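Vacuolar protein sorting-associated protein VTA1 (Saccharomyces cerevisiae, PDB 2RKK) probably acts in multivesicular body sorting at endosomes, its all-helical N-terminal domain carrying MIT motifs of the kind that recognise ESCRT-III proteins. Local coordinates at residues G22-Y27 / I92-F97; Y26-Y31 / F129-H134; S100-K105 / W123-L128. All blocks are in the same frame, centred on the assembly; numbering follows the deposited sequence.

Contact 1: residues G22-Y27 / I92-F97; sequences GIIGYY and IYMLNF
Ile24 of helix 22-36 packs its tip against Tyr93, Met94 and Phe97 of helix 87-110. The two short segments run at 105° to each other with 10.8 Å between their axes, and side chains fill the space between them. From CB the Ile24 chain forks. CG1 and CG2 both lie near the end of Met94, whose methyl position is uncertain in this model. A bend at chi2 (-69°) then sends CD1 toward the Phe97 and Tyr93 rings. Ile24 CD1 sits over one face of Phe97, 4.2 Å from the ring centroid and 22° off the normal, a CH-pi contact displaced toward the rim. The other ring neighbour of Ile24 CD1 is Tyr93 CE2 at 3.7 Å, which also has Ile23 CG2 beside it. Met94, bent at its second and third torsions, brings SD to 4.0 Å from Tyr27 CB and obliquely up to the Tyr27 ring as a Met-aromatic contact. Leu128 of helix 116-135 packs on Ile24 as well. The hydroxyls find partners beyond the two segments: Tyr27 OH bonds to Leu83 O, Tyr93 OH to Tyr93 OH of the second subunit. With no hydrogen bond between the segments, the buried junction rests on dispersion and sulfur- and CH-pi terms, while the tyrosine hydroxyls tie its rim to helix 82-85 and the dimer interface.

Contact 2: residues Y26-Y31 / F129-H134; sequences YYLQLY and FSCILH
Tyr31 lays one ring face on the backbone of Cys131, a CH-pi contact at the crossing of helix 22-36 and helix 116-135 in this all-helical domain built on MIT motifs. Its CG lies anti to the backbone N (chi1 168°), which carries the ring across to Cys131. Cys131 CA stands 3.5 Å from the Tyr31 ring centroid, 14° off the normal and so nearly over the middle. The segment axes come within 9.5 Å, close enough for a ring to lie flat on the opposite helix. Cys131 SG approaches obliquely, 4.8 Å from the Tyr31 ring centroid, as a sulfur-aromatic contact. Farther out along the ring, the phenol oxygen ends beside Ser130 CB. On the CD1-CE1 side, His134 CB lies 3.6 Å from Tyr31 CE1, and the imidazole, with ND1 near the plane of the phenol ring, is turned 59° from it.

A second shell holds these groups. Ser130 OG bonds back to Ile126 O in its own helix, and Ile152 of helix 142-163 packs against Ser130. Leu28, which rests CD2 against Cys131 CB, is backed by Ala13 and Phe16 of helix 2-18. Cys131 SG also lies 3.5 Å from Tyr27 O, the oxygen that accepts the hydrogen bond from Tyr31 N.

Contact 3: residues S100-K105 / W123-L128; sequences SLYNEK and WCCIDL
Leu101 swings CG anti to its backbone N (chi1 159°) and Cys125 holds SG beside its own N, opposite the carbonyl carbon (chi1 -75°); between them these torsions put the leucine branch point 3.7 Å from the thiol sulfur. The sulfur reaches right up to the partner helix, since Cys125 SG is also 3.8 Å from Tyr102 CA and lies off the edge of the Tyr102 ring, near its plane. It rests against the Leu101-Tyr102 side of that helix. Beyond CG, the CD2 branch of Leu101 does the remaining work: it touches Leu128 CD1 at 3.6 Å, the two leucine side chains meeting at about a right angle, and comes within 4.3 Å of Cys124 SG. No hydrogen bond joins the segments, and the contact is a small apolar patch between roughly antiparallel helices (146°) with axes 9.9 Å from each other. Lys105 and Glu104 form a long, weak salt bridge within their own segment; Lys105 NZ also hydrogen-bonds Gln108 OE1, and Glu104 is paired as well with Lys89 of the second subunit. Around the patch, Tyr102 meets Phe129 edge to face and touches Tyr154 of helix 142-163, while Cys124 packs on Thr12 and Phe16 of helix 2-18. Helices 87-110 and 116-135 are thus successive antiparallel members of the bundle, flanked by the N-terminal and C-terminal helices, with Met80 of the second subunit packed on Leu101.

Three helices make all three contacts, joined pairwise: 22-36 with 87-110 in contact 1, 22-36 with 116-135 in contact 2, and 87-110 with 116-135 in contact 3. Contacts 1 and 2 both draw on the first ten residues of helix 22-36, share Tyr27, and have centres about 8 Å apart; the centre of contact 3 lies about 12 and 13 Å from theirs. In sequence, both segments of contact 3 follow those of contact 1 and fall wholly between those of contact 2. Ile132 packing on Met94 joins the first two, and Leu128 reaches toward both Ile24 and Leu28. This packing is consistent with a shared, largely apolar core, with contacts 1 and 3 also touching the second subunit.

Contact 1: residues G22-Y27 / I92-F97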
loop_
_atom_site.group_PDB
_atom_site.type_symbol
_atom_site.label_atom_id
_atom_site.label_comp_id
_atom_site.label_asym_id
_atom_site.label_seq_id
_atom_site.Cartn_x
_atom_site.Cartn_y
_atom_site.Cartn_z
ATOM N N GLY A 22 1.051 -6.048 -2.581
ATOM C CA GLY A 22 0.532 -6.519 -3.861
ATOM C C GLY A 22 0.247 -5.558 -4.995
ATOM O O GLY A 22 0.624 -5.830 -6.136
ATOM N N ILE A 23 -0.442 -4.462 -4.703
ATOM C CA ILE A 23 -0.739 -3.520 -5.753
ATOM C C ILE A 23 0.549 -2.908 -6.309
ATOM O O ILE A 23 0.706 -2.753 -7.531
ATOM C CB ILE A 23 -1.675 -2.406 -5.269
ATOM C CG1 ILE A 23 -3.092 -2.974 -5.059
ATOM C CG2 ILE A 23 -1.724 -1.284 -6.298
ATOM C CD1 ILE A 23 -4.129 -1.929 -4.640
ATOM N N ILE A 24 1.479 -2.561 -5.425
ATOM C CA ILE A 24 2.749 -1.989 -5.864
ATOM C C ILE A 24 3.458 -3.015 -6.769
ATOM O O ILE A 24 3.733 -2.729 -7.934
ATOM C CB ILE A 24 3.699 -1.648 -4.662
ATOM C CG1 ILE A 24 2.953 -0.891 -3.559
ATOM C CG2 ILE A 24 4.826 -0.764 -5.136
ATOM C CD1 ILE A 24 2.538 0.503 -3.929
ATOM N N GLY A 25 3.731 -4.203 -6.230
ATOM C CA GLY A 25 4.413 -5.231 -6.995
ATOM C C GLY A 25 3.685 -5.577 -8.273
ATOM O O GLY A 25 4.290 -6.052 -9.241
ATOM N N TYR A 26 2.373 -5.352 -8.277
ATOM C CA TYR A 26 1.560 -5.628 -9.455
ATOM C C TYR A 26 2.083 -4.767 -10.600
ATOM O O TYR A 26 2.527 -5.272 -11.631
ATOM C CB TYR A 26 0.098 -5.277 -9.172
ATOM C CG TYR A 26 -0.795 -5.254 -10.395
ATOM C CD1 TYR A 26 -1.083 -6.443 -11.107
ATOM C CD2 TYR A 26 -1.410 -4.058 -10.804
ATOM C CE1 TYR A 26 -1.974 -6.444 -12.188
ATOM C CE2 TYR A 26 -2.295 -4.038 -11.877
ATOM C CZ TYR A 26 -2.581 -5.235 -12.567
ATOM O OH TYR A 26 -3.487 -5.230 -13.609
ATOM N N TYR A 27 2.036 -3.456 -10.381
ATOM C CA TYR A 27 2.481 -2.477 -11.354
ATOM C C TYR A 27 3.954 -2.555 -11.696
ATOM O O TYR A 27 4.349 -2.241 -12.827
ATOM C CB TYR A 27 2.082 -1.093 -10.871
ATOM C CG TYR A 27 0.594 -0.902 -11.010
ATOM C CD1 TYR A 27 -0.229 -0.711 -9.898
ATOM C CD2 TYR A 27 0.001 -0.918 -12.266
ATOM C CE1 TYR A 27 -1.613 -0.532 -10.048
ATOM C CE2 TYR A 27 -1.363 -0.745 -12.425
ATOM C CZ TYR A 27 -2.160 -0.550 -11.324
ATOM O OH TYR A 27 -3.503 -0.352 -11.517
ATOM N N ILE A 92 -1.712 7.947 -8.930
ATOM C CA ILE A 92 -1.620 8.777 -7.735
ATOM C C ILE A 92 -1.267 7.950 -6.491
ATOM O O ILE A 92 -0.454 8.383 -5.675
ATOM C CB ILE A 92 -2.942 9.559 -7.508
ATOM C CG1 ILE A 92 -3.158 10.548 -8.662
ATOM C CG2 ILE A 92 -2.910 10.292 -6.177
ATOM C CD1 ILE A 92 -4.377 11.458 -8.509
ATOM N N TYR A 93 -1.855 6.763 -6.340
ATOM C CA TYR A 93 -1.527 5.935 -5.180
ATOM C C TYR A 93 -0.059 5.534 -5.279
ATOM O O TYR A 93 0.692 5.603 -4.304
ATOM C CB TYR A 93 -2.393 4.670 -5.113
ATOM C CG TYR A 93 -1.958 3.694 -4.034
ATOM C CD1 TYR A 93 -2.087 4.009 -2.673
ATOM C CD2 TYR A 93 -1.394 2.468 -4.377
ATOM C CE1 TYR A 93 -1.660 3.116 -1.673
ATOM C CE2 TYR A 93 -0.964 1.570 -3.403
ATOM C CZ TYR A 93 -1.096 1.892 -2.054
ATOM O OH TYR A 93 -0.646 0.970 -1.112
ATOM N N MET A 94 0.353 5.133 -6.471
ATOM C CA MET A 94 1.727 4.729 -6.681
ATOM C C MET A 94 2.682 5.867 -6.374
ATOM O O MET A 94 3.729 5.670 -5.753
ATOM C CB MET A 94 1.928 4.281 -8.126
ATOM C CG MET A 94 3.217 3.509 -8.338
ATOM S SD MET A 94 2.975 1.734 -8.231
ATOM C CE MET A 94 1.881 1.573 -6.764
ATOM N N LEU A 95 2.324 7.067 -6.813
ATOM C CA LEU A 95 3.173 8.240 -6.599
ATOM C C LEU A 95 3.324 8.612 -5.130
ATOM O O LEU A 95 4.421 8.937 -4.678
ATOM C CB LEU A 95 2.610 9.422 -7.380
ATOM C CG LEU A 95 3.613 10.488 -7.795
ATOM C CD1 LEU A 95 4.957 9.854 -8.145
ATOM C CD2 LEU A 95 3.057 11.245 -8.997
ATOM N N ASN A 96 2.216 8.574 -4.393
ATOM C CA ASN A 96 2.225 8.904 -2.969
ATOM C C ASN A 96 3.077 7.924 -2.179
ATOM O O ASN A 96 3.800 8.318 -1.258
ATOM C CB ASN A 96 0.799 8.916 -2.420
ATOM C CG ASN A 96 0.094 10.246 -2.658
ATOM O OD1 ASN A 96 0.443 11.262 -2.057
ATOM N ND2 ASN A 96 -0.897 10.243 -3.545
ATOM N N PHE A 97 2.987 6.646 -2.527
ATOM C CA PHE A 97 3.786 5.647 -1.840
ATOM C C PHE A 97 5.274 5.846 -2.147
ATOM O O PHE A 97 6.095 5.960 -1.227
ATOM C CB PHE A 97 3.384 4.238 -2.257
ATOM C CG PHE A 97 4.346 3.185 -1.786
ATOM C CD1 PHE A 97 4.150 2.537 -0.566
ATOM C CD2 PHE A 97 5.482 2.885 -2.535
ATOM C CE1 PHE A 97 5.074 1.610 -0.093
ATOM C CE2 PHE A 97 6.413 1.964 -2.077
ATOM C CZ PHE A 97 6.205 1.321 -0.850
#

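Contact 2: residues Y26-Y31 / F129-H134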
loop_
_atom_site.group_PDB
_atom_site.type_symbol
_atom_site.label_atom_id
_atom_site.label_comp_id
_atom_site.label_asym_id
_atom_site.label_seq_id
_atom_site.Cartn_x
_atom_site.Cartn_y
_atom_site.Cartn_z
ATOM N N TYR A 26 2.373 -5.352 -8.277
ATOM C CA TYR A 26 1.560 -5.628 -9.455
ATOM C C TYR A 26 2.083 -4.767 -10.600
ATOM O O TYR A 26 2.527 -5.272 -11.631
ATOM C CB TYR A 26 0.098 -5.277 -9.172
ATOM C CG TYR A 26 -0.795 -5.254 -10.395
ATOM C CD1 TYR A 26 -1.083 -6.443 -11.107
ATOM C CD2 TYR A 26 -1.410 -4.058 -10.804
ATOM C CE1 TYR A 26 -1.974 -6.444 -12.188
ATOM C CE2 TYR A 26 -2.295 -4.038 -11.877
ATOM C CZ TYR A 26 -2.581 -5.235 -12.567
ATOM O OH TYR A 26 -3.487 -5.230 -13.609
ATOM N N TYR A 27 2.036 -3.456 -10.381
ATOM C CA TYR A 27 2.481 -2.477 -11.354
ATOM C C TYR A 27 3.954 -2.555 -11.696
ATOM O O TYR A 27 4.349 -2.241 -12.827
ATOM C CB TYR A 27 2.082 -1.093 -10.871
ATOM C CG TYR A 27 0.594 -0.902 -11.010
ATOM C CD1 TYR A 27 -0.229 -0.711 -9.898
ATOM C CD2 TYR A 27 0.001 -0.918 -12.266
ATOM C CE1 TYR A 27 -1.613 -0.532 -10.048
ATOM C CE2 TYR A 27 -1.363 -0.745 -12.425
ATOM C CZ TYR A 27 -2.160 -0.550 -11.324
ATOM O OH TYR A 27 -3.503 -0.352 -11.517
ATOM N N LEU A 28 4.763 -2.969 -10.726
ATOM C CA LEU A 28 6.186 -3.130 -10.972
ATOM C C LEU A 28 6.335 -4.195 -12.032
ATOM O O LEU A 28 7.188 -4.098 -12.909
ATOM C CB LEU A 28 6.893 -3.578 -9.705
ATOM C CG LEU A 28 7.344 -2.432 -8.816
ATOM C CD1 LEU A 28 8.071 -2.979 -7.588
ATOM C CD2 LEU A 28 8.245 -1.517 -9.627
ATOM N N GLN A 29 5.485 -5.212 -11.969
ATOM C CA GLN A 29 5.569 -6.310 -12.925
ATOM C C GLN A 29 5.135 -5.896 -14.294
ATOM O O GLN A 29 5.794 -6.182 -15.297
ATOM C CB GLN A 29 4.703 -7.468 -12.461
ATOM C CG GLN A 29 5.275 -8.173 -11.278
ATOM C CD GLN A 29 4.273 -9.066 -10.620
ATOM O OE1 GLN A 29 3.986 -10.156 -11.102
ATOM N NE2 GLN A 29 3.708 -8.597 -9.512
ATOM N N LEU A 30 3.983 -5.244 -14.313
ATOM C CA LEU A 30 3.374 -4.748 -15.536
ATOM C C LEU A 30 4.402 -3.880 -16.250
ATOM O O LEU A 30 4.522 -3.902 -17.478
ATOM C CB LEU A 30 2.141 -3.933 -15.166
ATOM C CG LEU A 30 1.074 -3.774 -16.225
ATOM C CD1 LEU A 30 0.743 -5.109 -16.861
ATOM C CD2 LEU A 30 -0.152 -3.177 -15.550
ATOM N N TYR A 31 5.142 -3.123 -15.446
ATOM C CA TYR A 31 6.193 -2.251 -15.929
ATOM C C TYR A 31 7.289 -3.145 -16.551
ATOM O O TYR A 31 7.589 -3.010 -17.739
ATOM C CB TYR A 31 6.708 -1.376 -14.752
ATOM C CG TYR A 31 8.000 -0.605 -15.003
ATOM C CD1 TYR A 31 8.251 0.019 -16.238
ATOM C CD2 TYR A 31 8.985 -0.517 -14.007
ATOM C CE1 TYR A 31 9.452 0.697 -16.485
ATOM C CE2 TYR A 31 10.184 0.164 -14.235
ATOM C CZ TYR A 31 10.408 0.762 -15.487
ATOM O OH TYR A 31 11.593 1.407 -15.765
ATOM N N PHE A 129 9.907 5.174 -9.556
ATOM C CA PHE A 129 9.758 6.370 -10.373
ATOM C C PHE A 129 9.668 6.002 -11.859
ATOM O O PHE A 129 8.768 6.453 -12.565
ATOM C CB PHE A 129 10.922 7.342 -10.131
ATOM C CG PHE A 129 10.793 8.132 -8.853
ATOM C CD1 PHE A 129 11.860 8.240 -7.962
ATOM C CD2 PHE A 129 9.587 8.763 -8.529
ATOM C CE1 PHE A 129 11.721 8.962 -6.764
ATOM C CE2 PHE A 129 9.440 9.485 -7.338
ATOM C CZ PHE A 129 10.509 9.585 -6.454
ATOM N N SER A 130 10.591 5.164 -12.323
ATOM C CA SER A 130 10.614 4.730 -13.721
ATOM C C SER A 130 9.318 4.051 -14.131
ATOM O O SER A 130 8.826 4.224 -15.256
ATOM C CB SER A 130 11.761 3.762 -13.954
ATOM O OG SER A 130 12.991 4.384 -13.666
ATOM N N CYS A 131 8.790 3.256 -13.211
ATOM C CA CYS A 131 7.557 2.532 -13.427
ATOM C C CYS A 131 6.448 3.546 -13.654
ATOM O O CYS A 131 5.766 3.500 -14.673
ATOM C CB CYS A 131 7.273 1.651 -12.205
ATOM S SG CYS A 131 5.617 0.967 -12.112
ATOM N N ILE A 132 6.290 4.476 -12.713
ATOM C CA ILE A 132 5.271 5.515 -12.821
ATOM C C ILE A 132 5.343 6.281 -14.159
ATOM O O ILE A 132 4.322 6.497 -14.808
ATOM C CB ILE A 132 5.387 6.504 -11.638
ATOM C CG1 ILE A 132 5.043 5.774 -10.340
ATOM C CG2 ILE A 132 4.471 7.704 -11.868
ATOM C CD1 ILE A 132 5.668 6.369 -9.099
ATOM N N LEU A 133 6.544 6.680 -14.571
ATOM C CA LEU A 133 6.703 7.411 -15.821
ATOM C C LEU A 133 6.351 6.579 -17.056
ATOM O O LEU A 133 5.703 7.064 -17.989
ATOM C CB LEU A 133 8.135 7.926 -15.982
ATOM C CG LEU A 133 8.648 8.973 -15.001
ATOM C CD1 LEU A 133 10.155 9.028 -15.075
ATOM C CD2 LEU A 133 8.031 10.331 -15.292
ATOM N N HIS A 134 6.784 5.326 -17.064
ATOM C CA HIS A 134 6.535 4.459 -18.197
ATOM C C HIS A 134 5.070 4.053 -18.342
ATOM O O HIS A 134 4.490 4.210 -19.414
ATOM C CB HIS A 134 7.424 3.214 -18.106
ATOM C CG HIS A 134 7.361 2.333 -19.322
ATOM N ND1 HIS A 134 8.486 1.979 -20.035
ATOM C CD2 HIS A 134 6.321 1.695 -19.917
ATOM C CE1 HIS A 134 8.140 1.158 -21.014
ATOM N NE2 HIS A 134 6.834 0.967 -20.966
#

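Contact 3: residues S100-K105 / W123-L128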
loop_
_atom_site.group_PDB
_atom_site.type_symbol
_atom_site.label_atom_id
_atom_site.label_comp_id
_atom_site.label_asym_id
_atom_site.label_seq_id
_atom_site.Cartn_x
_atom_site.Cartn_y
_atom_site.Cartn_z
ATOM N N SER A 100 6.765 8.949 -0.480
ATOM C CA SER A 100 7.034 8.863 0.948
ATOM C C SER A 100 8.331 8.098 1.198
ATOM O O SER A 100 9.108 8.424 2.104
ATOM C CB SER A 100 5.851 8.210 1.662
ATOM O OG SER A 100 4.697 9.041 1.559
ATOM N N LEU A 101 8.574 7.085 0.380
ATOM C CA LEU A 101 9.799 6.306 0.500
ATOM C C LEU A 101 11.008 7.171 0.083
ATOM O O LEU A 101 12.004 7.273 0.810
ATOM C CB LEU A 101 9.702 5.065 -0.389
ATOM C CG LEU A 101 11.005 4.398 -0.787
ATOM C CD1 LEU A 101 11.816 4.053 0.433
ATOM C CD2 LEU A 101 10.688 3.186 -1.604
ATOM N N TYR A 102 10.899 7.791 -1.093
ATOM C CA TYR A 102 11.953 8.650 -1.618
ATOM C C TYR A 102 12.361 9.716 -0.578
ATOM O O TYR A 102 13.524 9.808 -0.181
ATOM C CB TYR A 102 11.483 9.334 -2.915
ATOM C CG TYR A 102 12.486 10.300 -3.514
ATOM C CD1 TYR A 102 13.686 9.839 -4.058
ATOM C CD2 TYR A 102 12.254 11.675 -3.494
ATOM C CE1 TYR A 102 14.640 10.717 -4.565
ATOM C CE2 TYR A 102 13.195 12.569 -3.998
ATOM C CZ TYR A 102 14.390 12.081 -4.530
ATOM O OH TYR A 102 15.344 12.964 -4.995
ATOM N N ASN A 103 11.392 10.515 -0.142
ATOM C CA ASN A 103 11.642 11.562 0.836
ATOM C C ASN A 103 12.255 11.088 2.126
ATOM O O ASN A 103 13.043 11.811 2.747
ATOM C CB ASN A 103 10.365 12.317 1.164
ATOM C CG ASN A 103 9.954 13.252 0.047
ATOM O OD1 ASN A 103 10.804 13.873 -0.602
ATOM N ND2 ASN A 103 8.652 13.367 -0.182
ATOM N N GLU A 104 11.877 9.892 2.557
ATOM C CA GLU A 104 12.432 9.344 3.783
ATOM C C GLU A 104 13.911 9.024 3.540
ATOM O O GLU A 104 14.757 9.264 4.403
ATOM C CB GLU A 104 11.653 8.086 4.201
ATOM C CG GLU A 104 12.153 7.440 5.493
ATOM C CD GLU A 104 12.868 6.108 5.248
ATOM O OE1 GLU A 104 12.187 5.122 4.866
ATOM O OE2 GLU A 104 14.115 6.050 5.427
ATOM N N LYS A 105 14.222 8.521 2.345
ATOM C CA LYS A 105 15.594 8.158 1.990
ATOM C C LYS A 105 16.531 9.330 1.725
ATOM O O LYS A 105 17.753 9.171 1.781
ATOM C CB LYS A 105 15.586 7.239 0.774
ATOM C CG LYS A 105 14.848 5.955 1.015
ATOM C CD LYS A 105 15.524 5.173 2.117
ATOM C CE LYS A 105 14.704 3.972 2.522
ATOM N NZ LYS A 105 15.326 3.289 3.680
ATOM N N TRP A 123 17.773 2.286 -5.481
ATOM C CA TRP A 123 17.484 1.662 -6.764
ATOM C C TRP A 123 15.999 1.372 -6.844
ATOM O O TRP A 123 15.399 1.450 -7.910
ATOM C CB TRP A 123 18.277 0.374 -6.927
ATOM C CG TRP A 123 19.546 0.630 -7.612
ATOM C CD1 TRP A 123 20.801 0.673 -7.058
ATOM C CD2 TRP A 123 19.704 0.923 -8.996
ATOM N NE1 TRP A 123 21.731 0.975 -8.023
ATOM C CE2 TRP A 123 21.086 1.134 -9.225
ATOM C CE3 TRP A 123 18.810 1.031 -10.074
ATOM C CZ2 TRP A 123 21.599 1.442 -10.485
ATOM C CZ3 TRP A 123 19.319 1.339 -11.333
ATOM C CH2 TRP A 123 20.705 1.540 -11.527
ATOM N N CYS A 124 15.411 1.040 -5.702
ATOM C CA CYS A 124 13.991 0.755 -5.646
ATOM C C CYS A 124 13.214 2.016 -6.052
ATOM O O CYS A 124 12.232 1.941 -6.799
ATOM C CB CYS A 124 13.618 0.314 -4.230
ATOM S SG CYS A 124 11.900 -0.126 -3.988
ATOM N N CYS A 125 13.677 3.165 -5.557
ATOM C CA CYS A 125 13.095 4.478 -5.843
ATOM C C CYS A 125 13.202 4.774 -7.339
ATOM O O CYS A 125 12.250 5.244 -7.970
ATOM C CB CYS A 125 13.839 5.560 -5.059
ATOM S SG CYS A 125 13.446 5.602 -3.289
ATOM N N ILE A 126 14.377 4.501 -7.893
ATOM C CA ILE A 126 14.613 4.698 -9.309
ATOM C C ILE A 126 13.629 3.813 -10.111
ATOM O O ILE A 126 13.031 4.279 -11.074
ATOM C CB ILE A 126 16.113 4.375 -9.659
ATOM C CG1 ILE A 126 17.005 5.448 -9.021
ATOM C CG2 ILE A 126 16.344 4.343 -11.170
ATOM C CD1 ILE A 126 18.499 5.224 -9.188
ATOM N N ASP A 127 13.433 2.558 -9.704
ATOM C CA ASP A 127 12.505 1.683 -10.417
ATOM C C ASP A 127 11.037 2.087 -10.227
ATOM O O ASP A 127 10.234 1.975 -11.152
ATOM C CB ASP A 127 12.686 0.220 -9.998
ATOM C CG ASP A 127 14.044 -0.368 -10.424
ATOM O OD1 ASP A 127 14.507 -0.082 -11.548
ATOM O OD2 ASP A 127 14.636 -1.130 -9.633
ATOM N N LEU A 128 10.672 2.530 -9.029
ATOM C CA LEU A 128 9.300 2.961 -8.778
ATOM C C LEU A 128 9.032 4.177 -9.654
ATOM O O LEU A 128 8.047 4.222 -10.392
ATOM C CB LEU A 128 9.093 3.338 -7.304
ATOM C CG LEU A 128 9.183 2.168 -6.333
ATOM C CD1 LEU A 128 9.223 2.693 -4.906
ATOM C CD2 LEU A 128 7.992 1.243 -6.537
#